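PDB 6ULY: amino acid adenylation domain-containing protein from Bacillus stratosphericus LAMA 585, which probably selects an alpha-keto acid and activates it with ATP as the acyl adenylate, as the adenylation domain of a nonribosomal depsipeptide synthetase. Local coordinates for residues L9-G14 and V196-K201; A26-G31 and Q44-L49; M185-E190 and Y422-A427; W290-M295 and H315-H320; F358-L363 and G376-T381. All coordinates share one frame; numbering follows the deposited sequence.

Contact 1 of 5, residues L9-G14 and V196-K201; sequences LDVTQG and VLANVK
K201 and A198, one turn apart on helix 193-207, are where this helix receives the N-terminal loop that follows strand 3-5, and the grip is a lysine ammonium held by backbone carbonyls. The side chain of K201 is extended beyond CG, and its methylenes run alongside the loop, CE passing Q13 O, until NZ lies 2.8 Å from V11 O and 3.0 Å from Q13 O. Neither bond is in the plane of its carbonyl: the ammonium stands 34° from that of V11 and 32° from that of Q13. A15 O accepts a third bond from NZ, so the charge is held by main-chain oxygens of a loop curled round it. This is how residues ahead of helix 18-26 are fastened to the body of an ANL-family adenylation domain, with the other flanks of helix 193-207 packed on strand 173-178 and helix 224-237. Nearer the start of the loop, methyl groups on the helix take over. With CG anti to its backbone N (chi1 175°), L9 reaches onto the helix, CD2 resting 3.3 Å from the carbonyl oxygen A198 O and CD1 4.1 Å from K201 CB. V11 adds a looser apolar touch, CG1 to A198 CB at 4.4 Å.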
# COMPACT_ATOMS: atom_id res chain seq x y z
N LEU A 9 0.29 20.52 -29.17
CA LEU A 9 -0.96 21.03 -28.63
C LEU A 9 -0.76 22.50 -28.31
O LEU A 9 0.03 22.84 -27.42
CB LEU A 9 -1.39 20.25 -27.39
CG LEU A 9 -2.64 20.77 -26.66
CD1 LEU A 9 -3.88 20.63 -27.53
CD2 LEU A 9 -2.81 20.05 -25.32
N ASP A 10 -1.47 23.36 -29.02
CA ASP A 10 -1.41 24.81 -28.79
C ASP A 10 -2.33 25.14 -27.63
O ASP A 10 -3.54 25.35 -27.80
CB ASP A 10 -1.79 25.57 -30.05
CG ASP A 10 -1.72 27.07 -29.86
OD1 ASP A 10 -0.64 27.56 -29.46
OD2 ASP A 10 -2.73 27.76 -30.11
N VAL A 11 -1.76 25.19 -26.42
CA VAL A 11 -2.55 25.50 -25.23
C VAL A 11 -2.73 26.99 -25.02
O VAL A 11 -3.46 27.39 -24.10
CB VAL A 11 -1.93 24.89 -23.97
CG1 VAL A 11 -1.86 23.38 -24.10
CG2 VAL A 11 -0.54 25.47 -23.71
N THR A 12 -2.08 27.83 -25.83
CA THR A 12 -2.32 29.27 -25.76
C THR A 12 -3.66 29.65 -26.36
O THR A 12 -4.22 30.69 -25.99
CB THR A 12 -1.20 30.03 -26.47
OG1 THR A 12 -1.30 29.81 -27.89
CG2 THR A 12 0.17 29.57 -25.98
N GLN A 13 -4.19 28.84 -27.26
CA GLN A 13 -5.51 29.08 -27.83
C GLN A 13 -6.58 28.81 -26.77
O GLN A 13 -6.54 27.78 -26.09
CB GLN A 13 -5.73 28.19 -29.05
CG GLN A 13 -6.85 28.65 -29.97
CD GLN A 13 -6.37 29.65 -31.01
OE1 GLN A 13 -5.19 30.00 -31.05
NE2 GLN A 13 -7.28 30.11 -31.85
N GLY A 14 -7.53 29.73 -26.65
CA GLY A 14 -8.67 29.51 -25.79
C GLY A 14 -8.43 29.89 -24.34
O GLY A 14 -7.39 30.44 -23.96
N VAL A 196 -5.42 20.53 -16.19
CA VAL A 196 -6.76 20.10 -16.57
C VAL A 196 -7.10 20.61 -17.97
O VAL A 196 -7.49 19.83 -18.85
CB VAL A 196 -7.79 20.58 -15.53
CG1 VAL A 196 -9.20 20.30 -16.00
CG2 VAL A 196 -7.52 19.91 -14.19
N LEU A 197 -6.92 21.91 -18.21
CA LEU A 197 -7.27 22.47 -19.51
C LEU A 197 -6.45 21.86 -20.63
O LEU A 197 -6.93 21.75 -21.76
CB LEU A 197 -7.09 23.99 -19.50
CG LEU A 197 -8.19 24.77 -18.78
CD1 LEU A 197 -7.80 26.24 -18.69
CD2 LEU A 197 -9.51 24.61 -19.50
N ALA A 198 -5.21 21.47 -20.34
CA ALA A 198 -4.39 20.82 -21.35
C ALA A 198 -5.00 19.49 -21.77
O ALA A 198 -5.00 19.14 -22.96
CB ALA A 198 -2.97 20.61 -20.83
N ASN A 199 -5.52 18.72 -20.81
CA ASN A 199 -6.23 17.50 -21.15
C ASN A 199 -7.52 17.80 -21.89
O ASN A 199 -7.85 17.14 -22.88
CB ASN A 199 -6.52 16.69 -19.88
CG ASN A 199 -7.18 15.36 -20.18
OD1 ASN A 199 -8.34 15.31 -20.56
ND2 ASN A 199 -6.42 14.29 -20.02
N VAL A 200 -8.26 18.81 -21.43
CA VAL A 200 -9.50 19.18 -22.11
C VAL A 200 -9.21 19.54 -23.56
O VAL A 200 -9.87 19.05 -24.48
CB VAL A 200 -10.18 20.34 -21.36
CG1 VAL A 200 -11.18 21.04 -22.27
CG2 VAL A 200 -10.87 19.83 -20.10
N LYS A 201 -8.22 20.41 -23.78
CA LYS A 201 -7.93 20.86 -25.14
C LYS A 201 -7.40 19.71 -25.99
O LYS A 201 -7.76 19.59 -27.17
CB LYS A 201 -6.93 22.02 -25.10
CG LYS A 201 -7.50 23.25 -24.42
CD LYS A 201 -6.46 24.34 -24.23
CE LYS A 201 -7.09 25.58 -23.62
NZ LYS A 201 -6.10 26.65 -23.33

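Contact 2 of 5, residues A26-G31 and Q44-L49; sequences AKTTNG and QSYAQL. With SO4 (sulfate ion), chain F.
The ring of Y46 lies flat against the backbone at G31, whose CA sits over the ring centre, 3.4 Å from the centroid and 9° off the normal, a CH-pi contact. At the ring's edge and in its plane T28 OG1 comes 3.7 Å from Y46 CD2, while N30 CB meets Y46 CE2. The backbone of the same residue is held as well: Y46 N donates to N30 O at 3.0 Å, nearly straight at 176° and on a lone pair in the carbonyl plane. A47 CB rests 3.8 Å from A26 O. Further out, T28 OG1 accepts from N30 N in an ST turn and also bonds to A25 O. Y46 OH reaches C239 O and Q241 NE2, and N30 ND2 bonds to G238 O, tying both segments to residues 238-241, at the start of strand 240-243. S45 and Q48 close a capping box: Q48 N donates to S45 OG at 2.8 Å and S45 N to Q48 OE1 at 3.1 Å. Q48 NE2 then holds a sulfate, probably from the crystallisation liquor. G31 and S45 form an antiparallel non-hydrogen-bonded pair where a beta hairpin of strands 31-35 and 41-45, at a mixed sheet's edge, passes directly into the N-capped helix 46-62.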
# COMPACT_ATOMS: atom_id res chain seq x y z
N ALA A 26 -21.21 30.74 -20.49
CA ALA A 26 -22.38 31.51 -20.11
C ALA A 26 -22.87 32.42 -21.23
O ALA A 26 -23.99 32.95 -21.14
CB ALA A 26 -22.08 32.34 -18.86
N LYS A 27 -22.07 32.63 -22.28
CA LYS A 27 -22.51 33.43 -23.42
C LYS A 27 -23.33 32.62 -24.41
O LYS A 27 -24.03 33.22 -25.24
CB LYS A 27 -21.29 34.04 -24.13
CG LYS A 27 -20.48 34.98 -23.25
CD LYS A 27 -19.24 35.50 -23.96
CE LYS A 27 -18.43 36.40 -23.05
NZ LYS A 27 -17.11 36.79 -23.64
N THR A 28 -23.26 31.30 -24.36
CA THR A 28 -24.09 30.45 -25.20
C THR A 28 -25.49 30.35 -24.60
O THR A 28 -25.78 30.88 -23.52
CB THR A 28 -23.48 29.06 -25.35
OG1 THR A 28 -23.67 28.32 -24.14
CG2 THR A 28 -21.99 29.14 -25.68
N THR A 29 -26.37 29.65 -25.31
CA THR A 29 -27.68 29.31 -24.79
C THR A 29 -27.74 27.88 -24.26
O THR A 29 -28.79 27.44 -23.80
CB THR A 29 -28.75 29.50 -25.87
OG1 THR A 29 -28.46 28.67 -27.00
CG2 THR A 29 -28.79 30.96 -26.31
N ASN A 30 -26.62 27.16 -24.29
CA ASN A 30 -26.58 25.79 -23.82
C ASN A 30 -26.37 25.76 -22.31
O ASN A 30 -26.18 26.79 -21.65
CB ASN A 30 -25.48 25.02 -24.54
CG ASN A 30 -25.74 24.92 -26.03
OD1 ASN A 30 -26.89 24.97 -26.47
ND2 ASN A 30 -24.68 24.78 -26.81
N GLY A 31 -26.41 24.56 -21.75
CA GLY A 31 -26.16 24.37 -20.34
C GLY A 31 -26.36 22.94 -19.89
O GLY A 31 -26.19 22.00 -20.67
N GLN A 44 -30.41 23.95 -16.09
CA GLN A 44 -29.56 24.99 -15.53
C GLN A 44 -28.62 25.42 -16.64
O GLN A 44 -27.59 24.78 -16.87
CB GLN A 44 -28.79 24.48 -14.32
CG GLN A 44 -27.93 25.54 -13.62
CD GLN A 44 -26.90 24.92 -12.68
OE1 GLN A 44 -26.31 23.88 -12.99
NE2 GLN A 44 -26.67 25.55 -11.54
N SER A 45 -28.98 26.50 -17.34
CA SER A 45 -28.13 27.01 -18.40
C SER A 45 -26.75 27.37 -17.84
O SER A 45 -26.57 27.57 -16.64
CB SER A 45 -28.76 28.25 -19.04
OG SER A 45 -28.77 29.33 -18.13
N TYR A 46 -25.77 27.45 -18.75
CA TYR A 46 -24.45 27.90 -18.33
C TYR A 46 -24.51 29.30 -17.74
O TYR A 46 -23.73 29.63 -16.84
CB TYR A 46 -23.48 27.83 -19.50
CG TYR A 46 -23.12 26.41 -19.91
CD1 TYR A 46 -22.74 25.47 -18.95
CD2 TYR A 46 -23.18 26.02 -21.23
CE1 TYR A 46 -22.42 24.17 -19.31
CE2 TYR A 46 -22.86 24.72 -21.60
CZ TYR A 46 -22.48 23.81 -20.64
OH TYR A 46 -22.16 22.52 -21.00
N ALA A 47 -25.45 30.13 -18.22
CA ALA A 47 -25.66 31.44 -17.61
C ALA A 47 -26.24 31.30 -16.21
O ALA A 47 -25.82 32.00 -15.29
CB ALA A 47 -26.59 32.28 -18.50
N GLN A 48 -27.22 30.40 -16.04
CA GLN A 48 -27.75 30.16 -14.70
C GLN A 48 -26.69 29.57 -13.78
O GLN A 48 -26.59 29.95 -12.61
CB GLN A 48 -28.96 29.22 -14.79
CG GLN A 48 -30.21 29.86 -15.39
CD GLN A 48 -31.39 28.91 -15.43
OE1 GLN A 48 -31.50 28.08 -16.33
NE2 GLN A 48 -32.27 29.03 -14.45
N LEU A 49 -25.88 28.64 -14.30
CA LEU A 49 -24.81 28.06 -13.49
C LEU A 49 -23.89 29.15 -12.94
O LEU A 49 -23.53 29.13 -11.76
CB LEU A 49 -24.03 27.04 -14.31
CG LEU A 49 -22.77 26.44 -13.67
CD1 LEU A 49 -23.10 25.74 -12.35
CD2 LEU A 49 -22.11 25.47 -14.64
S SO4 F . -33.44 31.98 -11.86
O1 SO4 F . -32.69 31.26 -12.85
O2 SO4 F . -32.90 31.71 -10.56
O3 SO4 F . -33.36 33.38 -12.13
O4 SO4 F . -34.81 31.57 -11.91

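Contact 3 of 5, residues M185-E190 and Y422-A427; sequences MPKCVE and YRNDEA
C188 and Y422 make a backbone-led sheet-edge contact, where strand 188-192 meets the chain leaving the short strand 420-421 at the border of a mixed sheet. Y422 N donates to C188 O at 2.8 Å, tilted 20° from the carbonyl plane. Water 1 completes the same pair, accepting from C188 N at 3.0 Å and donating to Y422 O at 2.7 Å. Alongside, C188 CB and Y422 CB meet at 3.6 Å. The tyrosine ring, its CG anti to the backbone N (chi1 -173°), leads toward E190, whose OE2 stands 3.8 Å from Y422 CD1, carboxylate and ring planes being perpendicular; E190 OE1 bonds to S173. R423 CG lies over one ring face. At the other end K187, bent at chi2 and chi4, lays CE against A427 CB at 3.6 Å. N424 caps helix 425-431, A427 N donating to its OD1 at 2.7 Å from above the amide plane, leaving ND2 for E426 of the second subunit. R423 also forms a salt bridge to D425 of that subunit. The main-chain and water bonds depend little on side-chain identity, whereas R423 and N424 divide their polar groups between their own chain and the second subunit, which E426 meets with both carboxylate oxygens.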
# COMPACT_ATOMS: atom_id res chain seq x y z
N MET A 185 -4.88 3.75 1.96
CA MET A 185 -5.48 5.08 2.02
C MET A 185 -5.33 5.78 0.68
O MET A 185 -4.28 5.68 0.04
CB MET A 185 -4.83 5.91 3.13
CG MET A 185 -5.22 5.51 4.55
SD MET A 185 -7.00 5.60 4.85
CE MET A 185 -7.05 5.48 6.64
N PRO A 186 -6.36 6.50 0.22
CA PRO A 186 -6.24 7.19 -1.07
C PRO A 186 -5.29 8.36 -0.98
O PRO A 186 -5.09 8.96 0.08
CB PRO A 186 -7.68 7.65 -1.35
CG PRO A 186 -8.29 7.82 0.00
CD PRO A 186 -7.64 6.77 0.89
N LYS A 187 -4.68 8.68 -2.11
CA LYS A 187 -3.82 9.85 -2.23
C LYS A 187 -4.61 11.02 -2.80
O LYS A 187 -5.71 10.86 -3.35
CB LYS A 187 -2.60 9.54 -3.09
CG LYS A 187 -1.81 8.33 -2.62
CD LYS A 187 -0.33 8.64 -2.51
CE LYS A 187 0.48 7.38 -2.19
NZ LYS A 187 0.14 6.80 -0.85
N CYS A 188 -4.04 12.20 -2.68
CA CYS A 188 -4.73 13.45 -2.94
C CYS A 188 -4.11 14.11 -4.17
O CYS A 188 -3.17 14.89 -4.08
CB CYS A 188 -4.63 14.34 -1.72
SG CYS A 188 -6.00 15.46 -1.52
N VAL A 189 -4.67 13.79 -5.34
CA VAL A 189 -4.16 14.32 -6.60
C VAL A 189 -4.51 15.80 -6.68
O VAL A 189 -5.68 16.18 -6.67
CB VAL A 189 -4.73 13.54 -7.79
CG1 VAL A 189 -4.26 14.13 -9.12
CG2 VAL A 189 -4.31 12.06 -7.69
N GLU A 190 -3.48 16.65 -6.76
CA GLU A 190 -3.66 18.09 -6.83
C GLU A 190 -3.41 18.56 -8.26
O GLU A 190 -2.32 18.35 -8.81
CB GLU A 190 -2.71 18.80 -5.86
CG GLU A 190 -2.82 20.32 -5.89
CD GLU A 190 -2.02 21.00 -4.80
OE1 GLU A 190 -2.41 22.12 -4.39
OE2 GLU A 190 -1.01 20.43 -4.34
N TYR A 422 -0.83 15.42 -2.65
CA TYR A 422 -0.76 16.46 -1.64
C TYR A 422 -0.05 15.93 -0.39
O TYR A 422 -0.39 14.86 0.13
CB TYR A 422 -2.17 16.95 -1.29
CG TYR A 422 -2.23 18.15 -0.37
CD1 TYR A 422 -1.60 19.34 -0.70
CD2 TYR A 422 -2.94 18.09 0.82
CE1 TYR A 422 -1.67 20.44 0.14
CE2 TYR A 422 -3.01 19.18 1.66
CZ TYR A 422 -2.38 20.35 1.32
OH TYR A 422 -2.46 21.42 2.18
N ARG A 423 0.94 16.69 0.08
CA ARG A 423 1.62 16.40 1.34
C ARG A 423 2.24 15.01 1.35
O ARG A 423 2.19 14.28 2.35
CB ARG A 423 0.65 16.57 2.52
CG ARG A 423 0.17 18.02 2.72
CD ARG A 423 0.50 18.52 4.11
NE ARG A 423 -0.55 18.21 5.06
CZ ARG A 423 -0.37 18.08 6.37
NH1 ARG A 423 0.84 18.20 6.90
NH2 ARG A 423 -1.41 17.81 7.16
N ASN A 424 2.85 14.62 0.22
CA ASN A 424 3.50 13.31 0.16
C ASN A 424 4.63 13.37 -0.87
O ASN A 424 4.54 12.84 -1.98
CB ASN A 424 2.50 12.21 -0.18
CG ASN A 424 3.07 10.83 0.04
OD1 ASN A 424 4.29 10.65 0.01
ND2 ASN A 424 2.20 9.85 0.27
N ASP A 425 5.73 14.01 -0.47
CA ASP A 425 6.91 14.07 -1.33
C ASP A 425 7.36 12.67 -1.74
O ASP A 425 7.76 12.45 -2.89
CB ASP A 425 8.06 14.78 -0.62
CG ASP A 425 7.76 16.23 -0.34
OD1 ASP A 425 6.67 16.71 -0.73
OD2 ASP A 425 8.62 16.90 0.28
N GLU A 426 7.31 11.72 -0.81
CA GLU A 426 7.82 10.38 -1.08
C GLU A 426 7.04 9.72 -2.21
O GLU A 426 7.62 9.13 -3.12
CB GLU A 426 7.78 9.54 0.19
CG GLU A 426 8.26 8.12 -0.00
CD GLU A 426 8.52 7.40 1.31
OE1 GLU A 426 8.10 7.92 2.37
OE2 GLU A 426 9.15 6.33 1.27
N ALA A 427 5.71 9.80 -2.15
CA ALA A 427 4.89 9.23 -3.21
C ALA A 427 5.12 9.94 -4.54
O ALA A 427 5.09 9.31 -5.60
CB ALA A 427 3.41 9.29 -2.83
O HOH W 1 -1.68 12.77 -0.99

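Contact 4 of 5, residues W290-M295 and H315-H320; sequences WDLSAM and HLLAPH
H320 O accepts from L292 N at 2.9 Å, the donor nearly along the C=O axis, the firm hydrogen bond between the two segments. A second one is weak: W290 N gives its hydrogen to H320 ND1 at 3.3 Å. The other ring nitrogen, H320 NE2, bonds to I285 O, so both imidazole nitrogens have partners. W290 O and H320 O, two acceptors, lie only 3.0 Å apart without bonding. Here the loop before strand 297-301 packs against L317 and H320, where the chain runs on from helix 307-317. The indole of W290 turns its edge to the imidazole face in a T-shaped pair, centroids 4.8 Å apart and planes at 69°, with CE3 3.3 Å from H320 CE1. The indole NE1 is satisfied by D258 and the backbone N of D291 by D261, both of helix 255-262. D291 OD1 takes both S293 N, an Asx turn, and S293 OG at 2.8 Å, from one face of the carboxylate. L292 CD1 meets L317 CD1 at 4.3 Å.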
# COMPACT_ATOMS: atom_id res chain seq x y z
N TRP A 290 -35.72 2.07 -28.98
CA TRP A 290 -34.96 3.29 -28.77
C TRP A 290 -34.47 3.81 -30.12
O TRP A 290 -34.22 3.04 -31.05
CB TRP A 290 -33.75 3.07 -27.85
CG TRP A 290 -34.10 2.60 -26.48
CD1 TRP A 290 -34.33 3.37 -25.38
CD2 TRP A 290 -34.22 1.24 -26.05
NE1 TRP A 290 -34.60 2.57 -24.29
CE2 TRP A 290 -34.54 1.25 -24.68
CE3 TRP A 290 -34.10 0.00 -26.70
CZ2 TRP A 290 -34.74 0.09 -23.94
CZ3 TRP A 290 -34.30 -1.15 -25.97
CH2 TRP A 290 -34.61 -1.10 -24.60
N ASP A 291 -34.32 5.13 -30.20
CA ASP A 291 -33.66 5.77 -31.33
C ASP A 291 -32.30 6.25 -30.84
O ASP A 291 -32.21 7.22 -30.09
CB ASP A 291 -34.49 6.92 -31.88
CG ASP A 291 -33.93 7.47 -33.18
OD1 ASP A 291 -32.84 7.01 -33.60
OD2 ASP A 291 -34.57 8.36 -33.78
N LEU A 292 -31.24 5.54 -31.25
CA LEU A 292 -29.87 5.88 -30.87
C LEU A 292 -29.06 6.33 -32.08
O LEU A 292 -27.84 6.15 -32.12
CB LEU A 292 -29.20 4.68 -30.19
CG LEU A 292 -29.95 4.12 -28.98
CD1 LEU A 292 -29.29 2.86 -28.46
CD2 LEU A 292 -30.05 5.16 -27.87
N SER A 293 -29.73 6.94 -33.06
CA SER A 293 -29.07 7.36 -34.29
C SER A 293 -28.23 8.61 -34.11
O SER A 293 -27.35 8.87 -34.94
CB SER A 293 -30.11 7.59 -35.39
OG SER A 293 -31.05 8.57 -35.01
N ALA A 294 -28.47 9.39 -33.05
CA ALA A 294 -27.68 10.59 -32.80
C ALA A 294 -26.35 10.29 -32.11
O ALA A 294 -25.44 11.12 -32.18
CB ALA A 294 -28.48 11.57 -31.93
N MET A 295 -26.23 9.14 -31.46
CA MET A 295 -25.01 8.81 -30.71
C MET A 295 -23.85 8.61 -31.67
O MET A 295 -23.91 7.77 -32.57
CB MET A 295 -25.24 7.56 -29.87
CG MET A 295 -24.00 7.07 -29.10
SD MET A 295 -23.28 8.31 -28.00
CE MET A 295 -24.70 8.81 -27.03
N HIS A 315 -23.68 -5.04 -31.49
CA HIS A 315 -24.60 -5.93 -32.19
C HIS A 315 -26.00 -5.82 -31.60
O HIS A 315 -26.99 -5.69 -32.34
CB HIS A 315 -24.07 -7.36 -32.11
CG HIS A 315 -24.87 -8.36 -32.89
ND1 HIS A 315 -25.79 -9.20 -32.30
CD2 HIS A 315 -24.89 -8.65 -34.21
CE1 HIS A 315 -26.34 -9.97 -33.23
NE2 HIS A 315 -25.81 -9.65 -34.40
N LEU A 316 -26.11 -5.86 -30.27
CA LEU A 316 -27.41 -5.80 -29.63
C LEU A 316 -28.14 -4.51 -29.95
O LEU A 316 -29.37 -4.50 -30.12
CB LEU A 316 -27.26 -5.95 -28.11
CG LEU A 316 -27.04 -7.35 -27.56
CD1 LEU A 316 -26.72 -7.29 -26.07
CD2 LEU A 316 -28.25 -8.24 -27.79
N LEU A 317 -27.42 -3.39 -30.03
CA LEU A 317 -28.03 -2.08 -30.18
C LEU A 317 -28.07 -1.60 -31.63
O LEU A 317 -28.62 -0.53 -31.89
CB LEU A 317 -27.30 -1.05 -29.32
CG LEU A 317 -27.32 -1.29 -27.81
CD1 LEU A 317 -26.61 -0.16 -27.09
CD2 LEU A 317 -28.75 -1.44 -27.30
N ALA A 318 -27.51 -2.36 -32.57
CA ALA A 318 -27.61 -2.00 -33.98
C ALA A 318 -29.05 -1.80 -34.44
O ALA A 318 -29.34 -0.76 -35.05
CB ALA A 318 -26.90 -3.06 -34.83
N PRO A 319 -29.99 -2.72 -34.18
CA PRO A 319 -31.38 -2.48 -34.62
C PRO A 319 -31.98 -1.20 -34.07
O PRO A 319 -32.90 -0.66 -34.68
CB PRO A 319 -32.13 -3.72 -34.12
CG PRO A 319 -31.24 -4.35 -33.09
CD PRO A 319 -29.84 -4.03 -33.53
N HIS A 320 -31.48 -0.69 -32.94
CA HIS A 320 -32.00 0.54 -32.36
C HIS A 320 -31.30 1.79 -32.90
O HIS A 320 -31.47 2.87 -32.33
CB HIS A 320 -31.89 0.49 -30.83
CG HIS A 320 -32.64 -0.65 -30.21
ND1 HIS A 320 -34.00 -0.61 -29.98
CD2 HIS A 320 -32.22 -1.87 -29.79
CE1 HIS A 320 -34.38 -1.76 -29.43
NE2 HIS A 320 -33.32 -2.53 -29.31

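Contact 5 of 5, residues F358-L363 and G376-T381; sequences FEETSL and GTVSFT
V378 is the main bump of this contact, received between E360 and L363 where the chain turns after strand 355-359. Its CG1 lies 3.6 Å from E360 CG, and its CG2 reaches L363 CD2 at 3.8 Å, the two side chains meeting tip to tip. With CG1 anti to the carbonyl carbon (chi1 -65°), CG2 falls between the backbone N and the carbonyl carbon and comes near F358 O. L363 CD2 then lodges in the angle between V378 and the edge of the F380 ring, 4.2 Å from F380 CE2. F358 and F380 stand at about a right angle to each other and touch edge to edge, CD2 to CD2 at 4.1 Å. At the far end E360 folds over the backbone of G376, with CG against G376 C and OE2 3.1 Å from G376 CA. Paired hydrogen bonds hold F358 and V378 in register, F358 N to V378 O and V378 N to F358 O, the latter at 3.0 Å; E360 N donates to G376 O at 2.8 Å from above its carbonyl plane. E359 turns its acid to R373 in a salt bridge. F358 meets the ring of F445, F380 packs on strand 450-456, and E360 and L363 touch Y471 of helix 470-477. The whole is a two-stranded antiparallel ribbon, its strands joined by a long irregular connection.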
# COMPACT_ATOMS: atom_id res chain seq x y z
N PHE A 358 -2.56 -12.07 -30.08
CA PHE A 358 -1.19 -12.56 -30.10
C PHE A 358 -1.13 -13.95 -29.48
O PHE A 358 -2.04 -14.38 -28.77
CB PHE A 358 -0.23 -11.64 -29.34
CG PHE A 358 -0.24 -10.22 -29.80
CD1 PHE A 358 0.45 -9.84 -30.94
CD2 PHE A 358 -0.94 -9.25 -29.10
CE1 PHE A 358 0.45 -8.53 -31.36
CE2 PHE A 358 -0.94 -7.93 -29.52
CZ PHE A 358 -0.25 -7.57 -30.65
N GLU A 359 -0.03 -14.65 -29.75
CA GLU A 359 0.21 -15.93 -29.12
C GLU A 359 0.51 -15.72 -27.64
O GLU A 359 1.21 -14.78 -27.25
CB GLU A 359 1.39 -16.64 -29.79
CG GLU A 359 1.28 -18.16 -29.81
CD GLU A 359 0.29 -18.66 -30.85
OE1 GLU A 359 -0.04 -17.89 -31.78
OE2 GLU A 359 -0.15 -19.82 -30.75
N GLU A 360 -0.05 -16.60 -26.80
CA GLU A 360 0.24 -16.53 -25.37
C GLU A 360 1.71 -16.77 -25.08
O GLU A 360 2.25 -16.26 -24.09
CB GLU A 360 -0.62 -17.54 -24.60
CG GLU A 360 -2.03 -17.06 -24.29
CD GLU A 360 -2.83 -18.06 -23.47
OE1 GLU A 360 -3.70 -17.63 -22.69
OE2 GLU A 360 -2.58 -19.28 -23.61
N THR A 361 2.39 -17.53 -25.94
CA THR A 361 3.80 -17.83 -25.72
C THR A 361 4.67 -16.59 -25.85
O THR A 361 5.72 -16.51 -25.20
CB THR A 361 4.26 -18.90 -26.70
OG1 THR A 361 3.55 -20.12 -26.46
CG2 THR A 361 5.76 -19.14 -26.58
N SER A 362 4.26 -15.63 -26.66
CA SER A 362 5.09 -14.48 -27.00
C SER A 362 4.85 -13.28 -26.09
O SER A 362 5.41 -12.21 -26.34
CB SER A 362 4.85 -14.07 -28.45
OG SER A 362 3.50 -13.67 -28.65
N LEU A 363 4.05 -13.43 -25.03
CA LEU A 363 3.73 -12.29 -24.18
C LEU A 363 4.98 -11.71 -23.52
O LEU A 363 5.04 -10.50 -23.27
CB LEU A 363 2.71 -12.70 -23.13
CG LEU A 363 1.29 -12.92 -23.66
CD1 LEU A 363 0.37 -13.43 -22.56
CD2 LEU A 363 0.74 -11.64 -24.26
N GLY A 376 -4.59 -20.50 -26.08
CA GLY A 376 -3.27 -20.14 -26.54
C GLY A 376 -3.14 -18.77 -27.17
O GLY A 376 -2.03 -18.40 -27.57
N THR A 377 -4.23 -18.02 -27.28
CA THR A 377 -4.20 -16.67 -27.83
C THR A 377 -4.88 -15.71 -26.87
O THR A 377 -5.80 -16.08 -26.14
CB THR A 377 -4.88 -16.59 -29.20
OG1 THR A 377 -6.27 -16.92 -29.07
CG2 THR A 377 -4.23 -17.54 -30.19
N VAL A 378 -4.42 -14.46 -26.88
CA VAL A 378 -5.00 -13.39 -26.09
C VAL A 378 -5.36 -12.25 -27.03
O VAL A 378 -4.62 -11.95 -27.98
CB VAL A 378 -4.04 -12.89 -24.99
CG1 VAL A 378 -3.79 -13.99 -23.97
CG2 VAL A 378 -2.73 -12.41 -25.60
N SER A 379 -6.50 -11.61 -26.77
CA SER A 379 -6.98 -10.49 -27.57
C SER A 379 -7.04 -9.25 -26.69
O SER A 379 -7.66 -9.27 -25.62
CB SER A 379 -8.36 -10.79 -28.16
OG SER A 379 -8.28 -11.78 -29.17
N PHE A 380 -6.42 -8.17 -27.15
CA PHE A 380 -6.41 -6.90 -26.45
C PHE A 380 -7.09 -5.84 -27.30
O PHE A 380 -7.02 -5.86 -28.54
CB PHE A 380 -4.99 -6.45 -26.12
CG PHE A 380 -4.22 -7.42 -25.27
CD1 PHE A 380 -4.51 -7.56 -23.93
CD2 PHE A 380 -3.19 -8.18 -25.81
CE1 PHE A 380 -3.80 -8.45 -23.14
CE2 PHE A 380 -2.48 -9.06 -25.03
CZ PHE A 380 -2.79 -9.20 -23.69
N THR A 381 -7.75 -4.91 -26.63
CA THR A 381 -8.39 -3.78 -27.29
C THR A 381 -7.40 -2.62 -27.36
O THR A 381 -6.93 -2.13 -26.32
CB THR A 381 -9.65 -3.35 -26.55
OG1 THR A 381 -10.55 -4.46 -26.46
CG2 THR A 381 -10.32 -2.19 -27.27

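Overall arrangement
None of the five contacts touches another. Contact 5 is the surface one, a side-chain-filled two-stranded ribbon, while the others are partly buried. Contacts 1 and 3 use neighbouring elements, strand 188-192 running into helix 193-207, yet contact 1 ends in a charged lysine held by loop carbonyls and contact 3 in backbone and water bonds beside the second subunit. Contact 2 includes the edge hairpin of the nine-stranded mixed sheet, whereas contact 4 joins the loop leading into its strand 297-301 to the chain after helix 307-317; each centres on an aromatic ring, one facing a glycine, the other edge-on to a histidine. Contacts 2 and 5 lie on opposite sides of the chain's centre.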